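Local structure of EreC (Klebsiella pneumoniae, 6XCQ) at residues G197-A200 / V201-S204; M210-A213 / Q214-K217; R251-S254 / I255-L259; L259-L262 / R263-T267. The protein probably hydrolyses the macrolactone ester of erythromycin and related macrolides, and so serves as an esterase of antibiotic resistance. The protein carries 1 engineered substitution. All blocks are in the same frame, centred on the assembly; numbering follows the deposited sequence.

Contact 1 of 4, residues G197-A200 / V201-S204; sequences GQSA and VISS
The peptide carbonyl of S199 receives the backbone N-H of S203, with S203 N 3.0 Å from S199 O, and the next peptide carbonyl, that of A200, receives S204 N at 2.8 Å from A200 O. In the one conformer of S204 given, of two modelled, S204 OG also lies near A200 O, a contact that stays doubtful.

Beside these bonds the side chains crowd the turn. S199 OG is turned between its own backbone N and carbonyl carbon (chi1 73°), which presses it against V201 CG1 at 3.1 Å, a tight contact; I202 CG1 touches the same hydroxyl. The hydroxyl's hydrogen bond goes to L362 O, in a loop far along the sequence, and joins the helix start to that loop. Further back, G197 presents its CA to the methyl branch of I202, with CG2 3.6 Å from G197 CA. S203 OG stands 3.2 Å from G197 N while bonding to T160 O, and this buried hydroxyl thus ties the first turn to another loop. The preceding chain is in this way folded back against the side of the turn it leads into. From helix 244-267, L262 touches S203 and M265 touches S204.

Together these features make the first turn of an alpha helix, here helix 200-208, with S199 at the N-cap position and its hydroxyl bonded to L362 O.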
ATOM      1  N   GLY A 197      16.131   0.300 -10.657  1.00 28.70           N
ATOM      2  CA  GLY A 197      16.310   0.662  -9.263  1.00 31.30           C
ATOM      3  C   GLY A 197      15.623  -0.309  -8.311  1.00 38.18           C
ATOM      4  O   GLY A 197      14.843  -1.181  -8.698  1.00 33.42           O
ATOM      5  N   GLN A 198      15.936  -0.160  -7.026  1.00 31.22           N
ATOM      6  CA  GLN A 198      15.268  -0.923  -5.979  1.00 29.76           C
ATOM      7  C   GLN A 198      14.315  -0.048  -5.185  1.00 34.08           C
ATOM      8  O   GLN A 198      13.760  -0.489  -4.165  1.00 32.00           O
ATOM      9  CB  GLN A 198      16.298  -1.584  -5.058  1.00 34.78           C
ATOM     10  CG  GLN A 198      16.912  -2.852  -5.632  1.00 35.34           C
ATOM     11  CD  GLN A 198      15.962  -4.043  -5.598  1.00 47.42           C
ATOM     12  OE1 GLN A 198      14.911  -3.999  -4.961  1.00 45.45           O
ATOM     13  NE2 GLN A 198      16.336  -5.119  -6.281  1.00 56.37           N
ATOM     14  N   SER A 199      14.113   1.187  -5.635  1.00 29.33           N
ATOM     15  CA  SER A 199      13.135   2.077  -5.032  1.00 26.99           C
ATOM     16  C   SER A 199      12.771   3.135  -6.062  1.00 28.31           C
ATOM     17  O   SER A 199      13.456   3.306  -7.075  1.00 24.79           O
ATOM     18  CB  SER A 199      13.681   2.713  -3.752  1.00 32.79           C
ATOM     19  OG  SER A 199      14.645   3.690  -4.083  1.00 30.55           O
ATOM     20  N   ALA A 200      11.689   3.862  -5.771  1.00 21.94           N
ATOM     21  CA  ALA A 200      11.208   4.886  -6.696  1.00 21.23           C
ATOM     22  C   ALA A 200      12.266   5.955  -6.958  1.00 39.84           C
ATOM     23  O   ALA A 200      12.382   6.456  -8.081  1.00 29.77           O
ATOM     24  CB  ALA A 200       9.927   5.529  -6.159  1.00 24.49           C
ATOM     25  N   VAL A 201      13.042   6.331  -5.939  1.00 28.61           N
ATOM     26  CA  VAL A 201      14.012   7.404  -6.139  1.00 26.81           C
ATOM     27  C   VAL A 201      15.129   6.952  -7.075  1.00 25.66           C
ATOM     28  O   VAL A 201      15.574   7.714  -7.943  1.00 30.58           O
ATOM     29  CB  VAL A 201      14.553   7.909  -4.786  1.00 34.13           C
ATOM     30  CG1 VAL A 201      14.945   6.766  -3.933  1.00 31.92           C
ATOM     31  CG2 VAL A 201      15.745   8.829  -4.991  1.00 36.03           C
ATOM     32  N   ILE A 202      15.587   5.707  -6.943  1.00 27.91           N
ATOM     33  CA  ILE A 202      16.627   5.226  -7.850  1.00 25.97           C
ATOM     34  C   ILE A 202      16.078   5.085  -9.266  1.00 35.16           C
ATOM     35  O   ILE A 202      16.652   5.614 -10.225  1.00 30.73           O
ATOM     36  CB  ILE A 202      17.227   3.896  -7.358  1.00 24.74           C
ATOM     37  CG1 ILE A 202      17.731   3.995  -5.909  1.00 36.27           C
ATOM     38  CG2 ILE A 202      18.359   3.470  -8.295  1.00 25.26           C
ATOM     39  CD1 ILE A 202      18.688   5.149  -5.649  1.00 34.33           C
ATOM     40  N   SER A 203      14.968   4.355  -9.419  1.00 24.91           N
ATOM     41  CA  SER A 203      14.397   4.143 -10.752  1.00 29.72           C
ATOM     42  C   SER A 203      14.046   5.461 -11.437  1.00 23.99           C
ATOM     43  O   SER A 203      14.270   5.621 -12.646  1.00 24.58           O
ATOM     44  CB  SER A 203      13.158   3.250 -10.671  1.00 16.74           C
ATOM     45  OG  SER A 203      13.466   1.951 -10.209  1.00 28.17           O
ATOM     46  N   SER A 204      13.494   6.420 -10.690  0.63 21.24           N
ATOM     47  CA  SER A 204      13.158   7.697 -11.310  0.63 30.71           C
ATOM     48  C   SER A 204      14.409   8.442 -11.758  0.63 32.67           C
ATOM     49  O   SER A 204      14.382   9.115 -12.795  0.63 24.80           O
ATOM     50  CB  SER A 204      12.329   8.558 -10.359  0.63 28.21           C
ATOM     51  OG  SER A 204      13.070   8.899  -9.208  0.63 30.68           O
TER

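Contact 2 of 4, residues M210-A213 / Q214-K217; sequences META and QQEK
The start of helix 212-231 carries one half of a capping box: E211 is the N-cap, and Q214, three residues on, turns its side chain back to the N-cap backbone. Q214 OE1 accepts from E211 N at 3.0 Å. The donor lies in the plane of the amide carbonyl, on a lone pair, with a C=O...N angle of 122°. Q214 is modelled in two conformers, so this grip is probably held only part of the time. In this conformer chi1 is -10°, nearly eclipsing CG with the backbone N, so the strain it implies is doubtful; from there the extended chain runs back beneath E211. There Q214 CG packs on E211 CB at 3.5 Å, while the E211 carboxylate bends away.

M210, just before the cap, curls its terminal methyl under the same glutamine, with M210 CE 3.7 Å from Q214 CB. Its CB also meets the aliphatic part of Q215, 3.9 Å from CG, at the two positions that a hydrophobic staple joins. The amide of Q215 finds its partner elsewhere, NE2 bonding to W207 O. On the outer side T212 and E216 run alongside each other, with T212 CG2 3.8 Å from E216 OE2. Backbone bonds from Q215 N, E216 N and K217 N to E211, T212 and A213 complete the turn, the N-terminal turn of a surface alpha helix.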
ATOM      1  N   MET A 210      17.236   8.936 -19.407  1.00 26.24           N
ATOM      2  CA  MET A 210      16.834   8.653 -20.779  1.00 28.94           C
ATOM      3  C   MET A 210      16.548   9.952 -21.524  1.00 23.08           C
ATOM      4  O   MET A 210      16.115  10.949 -20.942  1.00 26.14           O
ATOM      5  CB  MET A 210      15.590   7.755 -20.811  1.00 22.70           C
ATOM      6  CG  MET A 210      15.780   6.369 -20.215  1.00 37.39           C
ATOM      7  SD  MET A 210      14.269   5.363 -20.243  1.00 39.02           S
ATOM      8  CE  MET A 210      13.852   5.489 -21.977  1.00 31.19           C
ATOM      9  N   GLU A 211      16.793   9.934 -22.827  1.00 24.21           N
ATOM     10  CA  GLU A 211      16.375  11.044 -23.669  1.00 19.75           C
ATOM     11  C   GLU A 211      14.855  11.154 -23.667  1.00 27.41           C
ATOM     12  O   GLU A 211      14.141  10.156 -23.558  1.00 32.22           O
ATOM     13  CB  GLU A 211      16.888  10.845 -25.102  1.00 32.20           C
ATOM     14  CG  GLU A 211      18.389  11.046 -25.250  1.00 50.21           C
ATOM     15  CD  GLU A 211      18.801  12.491 -24.998  1.00 74.37           C
ATOM     16  OE1 GLU A 211      19.533  12.747 -24.016  1.00 63.52           O
ATOM     17  OE2 GLU A 211      18.390  13.374 -25.785  1.00 76.85           O
ATOM     18  N   THR A 212      14.361  12.382 -23.808  1.00 26.17           N
ATOM     19  CA  THR A 212      12.918  12.597 -23.810  1.00 28.47           C
ATOM     20  C   THR A 212      12.238  11.789 -24.911  1.00 33.14           C
ATOM     21  O   THR A 212      11.156  11.229 -24.699  1.00 27.94           O
ATOM     22  CB  THR A 212      12.613  14.085 -23.970  1.00 29.13           C
ATOM     23  OG1 THR A 212      13.077  14.788 -22.810  1.00 34.66           O
ATOM     24  CG2 THR A 212      11.125  14.313 -24.105  1.00 34.73           C
ATOM     25  N   ALA A 213      12.866  11.696 -26.086  1.00 30.73           N
ATOM     26  CA  ALA A 213      12.239  10.975 -27.190  1.00 21.57           C
ATOM     27  C   ALA A 213      12.112   9.487 -26.890  1.00 29.60           C
ATOM     28  O   ALA A 213      11.114   8.864 -27.268  1.00 36.58           O
ATOM     29  CB  ALA A 213      13.019  11.194 -28.486  1.00 29.64           C
ATOM     30  N   GLN A 214      13.102   8.887 -26.220  0.53 27.31           N
ATOM     31  CA  GLN A 214      12.938   7.481 -25.854  0.53 29.83           C
ATOM     32  C   GLN A 214      11.878   7.300 -24.776  0.53 30.52           C
ATOM     33  O   GLN A 214      11.183   6.277 -24.767  0.53 25.24           O
ATOM     34  CB  GLN A 214      14.252   6.861 -25.378  0.53 31.18           C
ATOM     35  CG  GLN A 214      15.483   7.690 -25.594  0.53 37.46           C
ATOM     36  CD  GLN A 214      16.728   6.958 -25.136  0.53 36.64           C
ATOM     37  OE1 GLN A 214      17.414   7.386 -24.205  0.53 35.81           O
ATOM     38  NE2 GLN A 214      17.021   5.839 -25.787  0.53 39.61           N
ATOM     39  N   GLN A 215      11.751   8.259 -23.850  1.00 25.47           N
ATOM     40  CA  GLN A 215      10.673   8.188 -22.864  1.00 24.14           C
ATOM     41  C   GLN A 215       9.311   8.204 -23.547  1.00 26.98           C
ATOM     42  O   GLN A 215       8.440   7.376 -23.254  1.00 19.50           O
ATOM     43  CB  GLN A 215      10.765   9.357 -21.877  1.00 22.28           C
ATOM     44  CG  GLN A 215      12.023   9.379 -20.990  1.00 18.66           C
ATOM     45  CD  GLN A 215      12.145  10.667 -20.164  1.00 29.60           C
ATOM     46  OE1 GLN A 215      11.545  11.692 -20.495  1.00 28.06           O
ATOM     47  NE2 GLN A 215      12.931  10.615 -19.092  1.00 25.28           N
ATOM     48  N   GLU A 216       9.107   9.165 -24.447  1.00 21.31           N
ATOM     49  CA  GLU A 216       7.826   9.301 -25.116  1.00 24.03           C
ATOM     50  C   GLU A 216       7.571   8.148 -26.073  1.00 26.27           C
ATOM     51  O   GLU A 216       6.425   7.704 -26.206  1.00 23.70           O
ATOM     52  CB  GLU A 216       7.765  10.648 -25.824  1.00 24.04           C
ATOM     53  CG  GLU A 216       7.501  11.744 -24.815  1.00 36.66           C
ATOM     54  CD  GLU A 216       7.718  13.138 -25.351  1.00 40.29           C
ATOM     55  OE1 GLU A 216       8.242  13.279 -26.475  1.00 42.92           O
ATOM     56  OE2 GLU A 216       7.362  14.096 -24.628  1.00 44.98           O
ATOM     57  N   LYS A 217       8.621   7.638 -26.726  1.00 24.26           N
ATOM     58  CA  LYS A 217       8.470   6.433 -27.526  1.00 29.55           C
ATOM     59  C   LYS A 217       8.006   5.257 -26.673  1.00 26.24           C
ATOM     60  O   LYS A 217       7.199   4.437 -27.125  1.00 18.91           O
ATOM     61  CB  LYS A 217       9.782   6.100 -28.231  1.00 24.94           C
ATOM     62  CG  LYS A 217       9.723   4.811 -29.038  1.00 27.68           C
ATOM     63  CD  LYS A 217      11.062   4.503 -29.683  1.00 30.23           C
ATOM     64  CE  LYS A 217      11.351   5.486 -30.808  1.00 35.79           C
ATOM     65  NZ  LYS A 217      10.375   5.332 -31.926  1.00 56.21           N
TER

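Contact 3 of 4, residues R251-S254 / I255-L259; sequences RIES and IEYTL
E253 lies alongside E256 and Y257, all three pointing the same way from one face of the long helix 244-267, at the i, i+3 and i, i+4 spacings of an alpha helix. The two carboxylates come close, OE2 of E253 being 3.5 Å from OE2 of E256, yet their planes stand perpendicular. A shared water bridges them and probably softens the repulsion, donating to E253 OE2 at 2.8 Å and to E256 OE2 at 2.6 Å. The other oxygen of E253, OE1, forms a salt bridge with K226 of helix 212-231, whose positive charge would be expected to ease the repulsion further. E253 gets there by folding at chi2 (-60°), whereas E256 stretches out beyond CG.

Y257 meets E253 twice. Its CE1 lies 3.8 Å from E253 OE2, and the backbone oxygen E253 O sits at the ring edge, near the ring plane. Y284 of helix 279-295 packs against the same ring. Elsewhere the helix is buried: I255 runs along the preceding turn, its CG1 3.4 Å from R251 O, and its side chain packs among D166, L167 and L170 of helix 164-177. S254 OG bonds to D166 as well.

T258 adds a second donor to the carbonyl of the residue four back. Its hydroxyl lies beside its own backbone N (chi1 -67°), which brings OG1 to S254 O at 2.8 Å, next to the regular bond from T258 N at 2.9 Å, the two donors arriving from opposite faces of the carbonyl plane.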
ATOM      1  N   ARG A 251      -0.924  -6.457 -16.726  0.50 15.24           N
ATOM      2  CA  ARG A 251       0.486  -6.101 -16.847  0.50 14.72           C
ATOM      3  C   ARG A 251       0.645  -4.762 -17.555  0.50 20.94           C
ATOM      4  O   ARG A 251       1.354  -3.869 -17.071  0.50 18.11           O
ATOM      5  CB  ARG A 251       1.258  -7.194 -17.590  0.50 16.62           C
ATOM      6  CG  ARG A 251       1.297  -8.560 -16.906  0.50 21.16           C
ATOM      7  CD  ARG A 251       2.022  -8.534 -15.551  0.50 17.71           C
ATOM      8  NE  ARG A 251       1.089  -8.254 -14.462  0.50 24.57           N
ATOM      9  CZ  ARG A 251       0.180  -9.112 -14.007  0.50 19.54           C
ATOM     10  NH1 ARG A 251       0.070 -10.326 -14.528  0.50 22.51           N
ATOM     11  NH2 ARG A 251      -0.626  -8.754 -13.022  0.50 22.16           N
ATOM     12  N   ILE A 252      -0.026  -4.601 -18.700  1.00 14.53           N
ATOM     13  CA  ILE A 252       0.046  -3.348 -19.451  1.00 12.57           C
ATOM     14  C   ILE A 252      -0.398  -2.178 -18.584  1.00 14.17           C
ATOM     15  O   ILE A 252       0.236  -1.119 -18.586  1.00 17.16           O
ATOM     16  CB  ILE A 252      -0.803  -3.432 -20.735  1.00 15.55           C
ATOM     17  CG1 ILE A 252      -0.210  -4.441 -21.718  1.00 22.49           C
ATOM     18  CG2 ILE A 252      -0.907  -2.058 -21.392  1.00 21.13           C
ATOM     19  CD1 ILE A 252      -1.229  -4.980 -22.728  1.00 25.64           C
ATOM     20  N   GLU A 253      -1.501  -2.340 -17.844  1.00 11.41           N
ATOM     21  CA  GLU A 253      -1.934  -1.261 -16.945  1.00 18.82           C
ATOM     22  C   GLU A 253      -0.835  -0.913 -15.944  1.00 20.23           C
ATOM     23  O   GLU A 253      -0.539   0.263 -15.706  1.00 19.31           O
ATOM     24  CB  GLU A 253      -3.207  -1.649 -16.194  1.00 19.37           C
ATOM     25  CG  GLU A 253      -4.493  -1.628 -17.025  1.00 33.90           C
ATOM     26  CD  GLU A 253      -4.802  -0.261 -17.615  1.00 34.73           C
ATOM     27  OE1 GLU A 253      -4.883  -0.155 -18.861  1.00 33.55           O
ATOM     28  OE2 GLU A 253      -4.946   0.706 -16.840  1.00 31.98           O
ATOM     29  N   SER A 254      -0.241  -1.935 -15.331  1.00 16.72           N
ATOM     30  CA  SER A 254       0.841  -1.719 -14.382  1.00 18.30           C
ATOM     31  C   SER A 254       1.995  -0.953 -15.025  1.00 22.37           C
ATOM     32  O   SER A 254       2.514   0.003 -14.440  1.00 17.74           O
ATOM     33  CB  SER A 254       1.321  -3.060 -13.831  1.00 14.72           C
ATOM     34  OG  SER A 254       2.388  -2.842 -12.911  1.00 20.25           O
ATOM     35  N   ILE A 255       2.410  -1.355 -16.234  1.00 14.14           N
ATOM     36  CA  ILE A 255       3.519  -0.667 -16.905  1.00 11.88           C
ATOM     37  C   ILE A 255       3.150   0.773 -17.243  1.00 14.21           C
ATOM     38  O   ILE A 255       3.950   1.700 -17.037  1.00 16.11           O
ATOM     39  CB  ILE A 255       3.954  -1.434 -18.166  1.00 17.93           C
ATOM     40  CG1 ILE A 255       4.549  -2.791 -17.795  1.00 15.21           C
ATOM     41  CG2 ILE A 255       4.951  -0.618 -18.956  1.00  8.33           C
ATOM     42  CD1 ILE A 255       4.337  -3.901 -18.918  1.00 12.57           C
ATOM     43  N   GLU A 256       1.939   0.989 -17.766  1.00 12.81           N
ATOM     44  CA  GLU A 256       1.515   2.340 -18.129  1.00 16.67           C
ATOM     45  C   GLU A 256       1.594   3.284 -16.933  1.00 17.94           C
ATOM     46  O   GLU A 256       2.106   4.402 -17.040  1.00 16.72           O
ATOM     47  CB  GLU A 256       0.097   2.314 -18.683  1.00  9.98           C
ATOM     48  CG  GLU A 256      -0.497   3.682 -18.992  1.00 16.01           C
ATOM     49  CD  GLU A 256      -2.012   3.604 -19.212  1.00 31.04           C
ATOM     50  OE1 GLU A 256      -2.536   4.235 -20.159  1.00 20.79           O
ATOM     51  OE2 GLU A 256      -2.687   2.902 -18.424  1.00 32.46           O
ATOM     52  N   TYR A 257       1.076   2.854 -15.785  1.00 24.04           N
ATOM     53  CA  TYR A 257       1.107   3.723 -14.610  1.00 14.22           C
ATOM     54  C   TYR A 257       2.504   3.800 -14.010  1.00 16.44           C
ATOM     55  O   TYR A 257       2.839   4.794 -13.347  1.00 14.92           O
ATOM     56  CB  TYR A 257       0.084   3.244 -13.582  1.00 15.13           C
ATOM     57  CG  TYR A 257      -1.328   3.764 -13.833  1.00 16.01           C
ATOM     58  CD1 TYR A 257      -2.147   3.203 -14.817  1.00 18.88           C
ATOM     59  CD2 TYR A 257      -1.832   4.821 -13.089  1.00 16.88           C
ATOM     60  CE1 TYR A 257      -3.448   3.690 -15.047  1.00 17.20           C
ATOM     61  CE2 TYR A 257      -3.110   5.306 -13.297  1.00 17.52           C
ATOM     62  CZ  TYR A 257      -3.915   4.747 -14.274  1.00 16.33           C
ATOM     63  OH  TYR A 257      -5.165   5.266 -14.460  1.00 16.00           O
ATOM     64  N   THR A 258       3.340   2.782 -14.232  1.00 16.41           N
ATOM     65  CA  THR A 258       4.720   2.876 -13.753  1.00 19.52           C
ATOM     66  C   THR A 258       5.484   3.975 -14.482  1.00 20.97           C
ATOM     67  O   THR A 258       6.161   4.798 -13.855  1.00 15.28           O
ATOM     68  CB  THR A 258       5.432   1.535 -13.903  1.00 12.62           C
ATOM     69  OG1 THR A 258       4.827   0.598 -13.017  1.00 15.12           O
ATOM     70  CG2 THR A 258       6.885   1.672 -13.519  1.00 24.40           C
ATOM     71  N   LEU A 259       5.372   4.019 -15.812  1.00 17.87           N
ATOM     72  CA  LEU A 259       6.049   5.063 -16.578  1.00 14.86           C
ATOM     73  C   LEU A 259       5.540   6.458 -16.205  1.00 18.09           C
ATOM     74  O   LEU A 259       6.331   7.404 -16.064  1.00 20.01           O
ATOM     75  CB  LEU A 259       5.877   4.802 -18.083  1.00 15.92           C
ATOM     76  CG  LEU A 259       6.438   3.481 -18.643  1.00 19.62           C
ATOM     77  CD1 LEU A 259       6.543   3.495 -20.185  1.00 15.39           C
ATOM     78  CD2 LEU A 259       7.798   3.137 -18.015  1.00 17.85           C
TER
HETATM   79  O   HOH W   1      -5.329   2.960 -18.527  1.00 38.62           O

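Contact 4 of 4, residues L259-L262 / R263-T267; sequences LETL and RIMRT
E260 and R263 meet side-on in a two-pronged salt bridge, each carboxylate oxygen taking its own nitrogen: R263 NE reaches E260 OE1 at 2.8 Å and R263 NH2 reaches E260 OE2 at 2.6 Å. Both oxygens are met on the syn side and lie almost in the guanidinium plane, while the two flat groups are inclined by 32°. Both chains leave the helix anti to the backbone N; a bend at chi2 of E260 (61°) and another at chi3 of R263 (70°) then bring the groups together. I264 crosses E260 at an angle, its CD1 3.4 Å from E260 OE2, and V280 of helix 279-295 packs on both E260 and I264.

One residue along, T261 and M265 lie side by side, with M265 SD 3.4 Å from T261 CG2 and 3.2 Å from T261 O. M265 also touches S204 of helix 200-208, and L262 and R266 rest on W207 of that helix. Beyond them the helix runs out: T267 OG1 donates to I264 O at 2.6 Å, in the carbonyl plane on a lone pair, whereas the backbone bond from T267 N to R263 O is weak. The whole is an i, i+3 intrahelical ion pair in the last turns of an alpha helix.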
ATOM      1  N   LEU A 259       5.372   4.019 -15.812  1.00 17.87           N
ATOM      2  CA  LEU A 259       6.049   5.063 -16.578  1.00 14.86           C
ATOM      3  C   LEU A 259       5.540   6.458 -16.205  1.00 18.09           C
ATOM      4  O   LEU A 259       6.331   7.404 -16.064  1.00 20.01           O
ATOM      5  CB  LEU A 259       5.877   4.802 -18.083  1.00 15.92           C
ATOM      6  CG  LEU A 259       6.438   3.481 -18.643  1.00 19.62           C
ATOM      7  CD1 LEU A 259       6.543   3.495 -20.185  1.00 15.39           C
ATOM      8  CD2 LEU A 259       7.798   3.137 -18.015  1.00 17.85           C
ATOM      9  N   GLU A 260       4.224   6.618 -16.045  1.00 16.83           N
ATOM     10  CA  GLU A 260       3.707   7.940 -15.694  1.00 14.90           C
ATOM     11  C   GLU A 260       4.160   8.340 -14.290  1.00 19.07           C
ATOM     12  O   GLU A 260       4.508   9.502 -14.046  1.00 15.98           O
ATOM     13  CB  GLU A 260       2.183   7.956 -15.817  1.00 22.30           C
ATOM     14  CG  GLU A 260       1.505   9.231 -15.292  1.00 16.72           C
ATOM     15  CD  GLU A 260       1.927  10.507 -16.017  1.00 28.24           C
ATOM     16  OE1 GLU A 260       2.655  10.444 -17.035  1.00 28.81           O
ATOM     17  OE2 GLU A 260       1.515  11.593 -15.555  1.00 27.04           O
ATOM     18  N   THR A 261       4.222   7.377 -13.372  1.00 20.35           N
ATOM     19  CA  THR A 261       4.678   7.675 -12.017  1.00 19.12           C
ATOM     20  C   THR A 261       6.168   8.015 -12.000  1.00 22.27           C
ATOM     21  O   THR A 261       6.595   8.900 -11.250  1.00 23.30           O
ATOM     22  CB  THR A 261       4.346   6.500 -11.097  1.00 15.28           C
ATOM     23  OG1 THR A 261       2.929   6.414 -10.973  1.00 15.90           O
ATOM     24  CG2 THR A 261       4.938   6.708  -9.679  1.00 26.14           C
ATOM     25  N   LEU A 262       6.966   7.361 -12.858  1.00 17.41           N
ATOM     26  CA  LEU A 262       8.374   7.736 -13.005  1.00 21.80           C
ATOM     27  C   LEU A 262       8.515   9.171 -13.506  1.00 24.91           C
ATOM     28  O   LEU A 262       9.321   9.950 -12.983  1.00 27.65           O
ATOM     29  CB  LEU A 262       9.072   6.770 -13.953  1.00 16.60           C
ATOM     30  CG  LEU A 262       9.343   5.370 -13.419  1.00 16.06           C
ATOM     31  CD1 LEU A 262       9.712   4.429 -14.573  1.00 20.09           C
ATOM     32  CD2 LEU A 262      10.445   5.410 -12.356  1.00 26.30           C
ATOM     33  N   ARG A 263       7.739   9.535 -14.526  1.00 23.84           N
ATOM     34  CA  ARG A 263       7.740  10.909 -15.020  1.00 16.86           C
ATOM     35  C   ARG A 263       7.349  11.888 -13.925  1.00 27.08           C
ATOM     36  O   ARG A 263       7.974  12.945 -13.778  1.00 26.84           O
ATOM     37  CB  ARG A 263       6.789  11.041 -16.211  1.00 24.82           C
ATOM     38  CG  ARG A 263       6.765  12.435 -16.850  1.00 25.37           C
ATOM     39  CD  ARG A 263       5.508  12.658 -17.717  1.00 25.12           C
ATOM     40  NE  ARG A 263       4.290  12.762 -16.903  1.00 25.63           N
ATOM     41  CZ  ARG A 263       3.949  13.840 -16.206  1.00 26.27           C
ATOM     42  NH1 ARG A 263       4.720  14.922 -16.232  1.00 27.00           N
ATOM     43  NH2 ARG A 263       2.834  13.848 -15.498  1.00 27.60           N
ATOM     44  N   ILE A 264       6.320  11.556 -13.147  1.00 18.34           N
ATOM     45  CA  ILE A 264       5.887  12.451 -12.079  1.00 25.88           C
ATOM     46  C   ILE A 264       6.951  12.535 -10.986  1.00 30.15           C
ATOM     47  O   ILE A 264       7.303  13.627 -10.534  1.00 26.08           O
ATOM     48  CB  ILE A 264       4.532  11.995 -11.515  1.00 23.27           C
ATOM     49  CG1 ILE A 264       3.432  12.181 -12.566  1.00 15.80           C
ATOM     50  CG2 ILE A 264       4.187  12.789 -10.258  1.00 22.66           C
ATOM     51  CD1 ILE A 264       2.187  11.364 -12.251  1.00 18.71           C
ATOM     52  N   MET A 265       7.458  11.380 -10.529  1.00 33.69           N
ATOM     53  CA  MET A 265       8.484  11.364  -9.485  1.00 30.94           C
ATOM     54  C   MET A 265       9.659  12.255  -9.853  1.00 38.86           C
ATOM     55  O   MET A 265      10.263  12.892  -8.981  1.00 46.63           O
ATOM     56  CB  MET A 265       8.977   9.933  -9.232  1.00 30.37           C
ATOM     57  CG  MET A 265       8.336   9.202  -8.048  1.00 35.90           C
ATOM     58  SD  MET A 265       6.523   9.219  -8.052  1.00 83.77           S
ATOM     59  CE  MET A 265       6.110  10.357  -6.738  1.00 25.24           C
ATOM     60  N   ARG A 266       9.990  12.316 -11.147  1.00 39.33           N
ATOM     61  CA  ARG A 266      11.068  13.187 -11.603  1.00 41.46           C
ATOM     62  C   ARG A 266      10.747  14.654 -11.337  1.00 50.97           C
ATOM     63  O   ARG A 266      11.574  15.387 -10.785  1.00 55.52           O
ATOM     64  CB  ARG A 266      11.343  12.950 -13.083  1.00 33.06           C
ATOM     65  CG  ARG A 266      12.389  11.878 -13.317  1.00 40.01           C
ATOM     66  CD  ARG A 266      13.672  12.234 -12.599  1.00 43.07           C
ATOM     67  NE  ARG A 266      14.313  13.400 -13.196  1.00 48.39           N
ATOM     68  CZ  ARG A 266      15.482  13.895 -12.800  1.00 63.26           C
ATOM     69  NH1 ARG A 266      16.141  13.326 -11.800  1.00 63.54           N
ATOM     70  NH2 ARG A 266      15.991  14.963 -13.405  1.00 81.79           N
ATOM     71  N   THR A 267       9.551  15.106 -11.726  1.00 42.33           N
ATOM     72  CA  THR A 267       9.167  16.482 -11.417  1.00 47.05           C
ATOM     73  C   THR A 267       9.058  16.706  -9.911  1.00 53.08           C
ATOM     74  O   THR A 267       9.395  17.787  -9.416  1.00 59.54           O
ATOM     75  CB  THR A 267       7.844  16.843 -12.096  1.00 45.55           C
ATOM     76  OG1 THR A 267       6.797  16.000 -11.598  1.00 41.77           O
ATOM     77  CG2 THR A 267       7.952  16.675 -13.590  1.00 33.53           C
TER

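In the fold
Contacts 3 and 4 are successive lengths of helix 244-267, sharing L259, and contact 1 packs on the second of them: S204 touches M265 and R266, while L262 lies against S203 and S204. Contact 2 touches none of the others and is the surface case, its centre about 29 Å from the centre of the chain, against 17 or 18 Å for the others. Chemistry follows place. Contacts 1 and 2 are both helix starts, but in contact 1 the buried N-cap serine bonds to a loop, whereas the exposed second has its own glutamine turned back to the cap in one of two conformers. Contact 3, mostly buried, spans like charges with water; contact 4 pairs opposite ones directly.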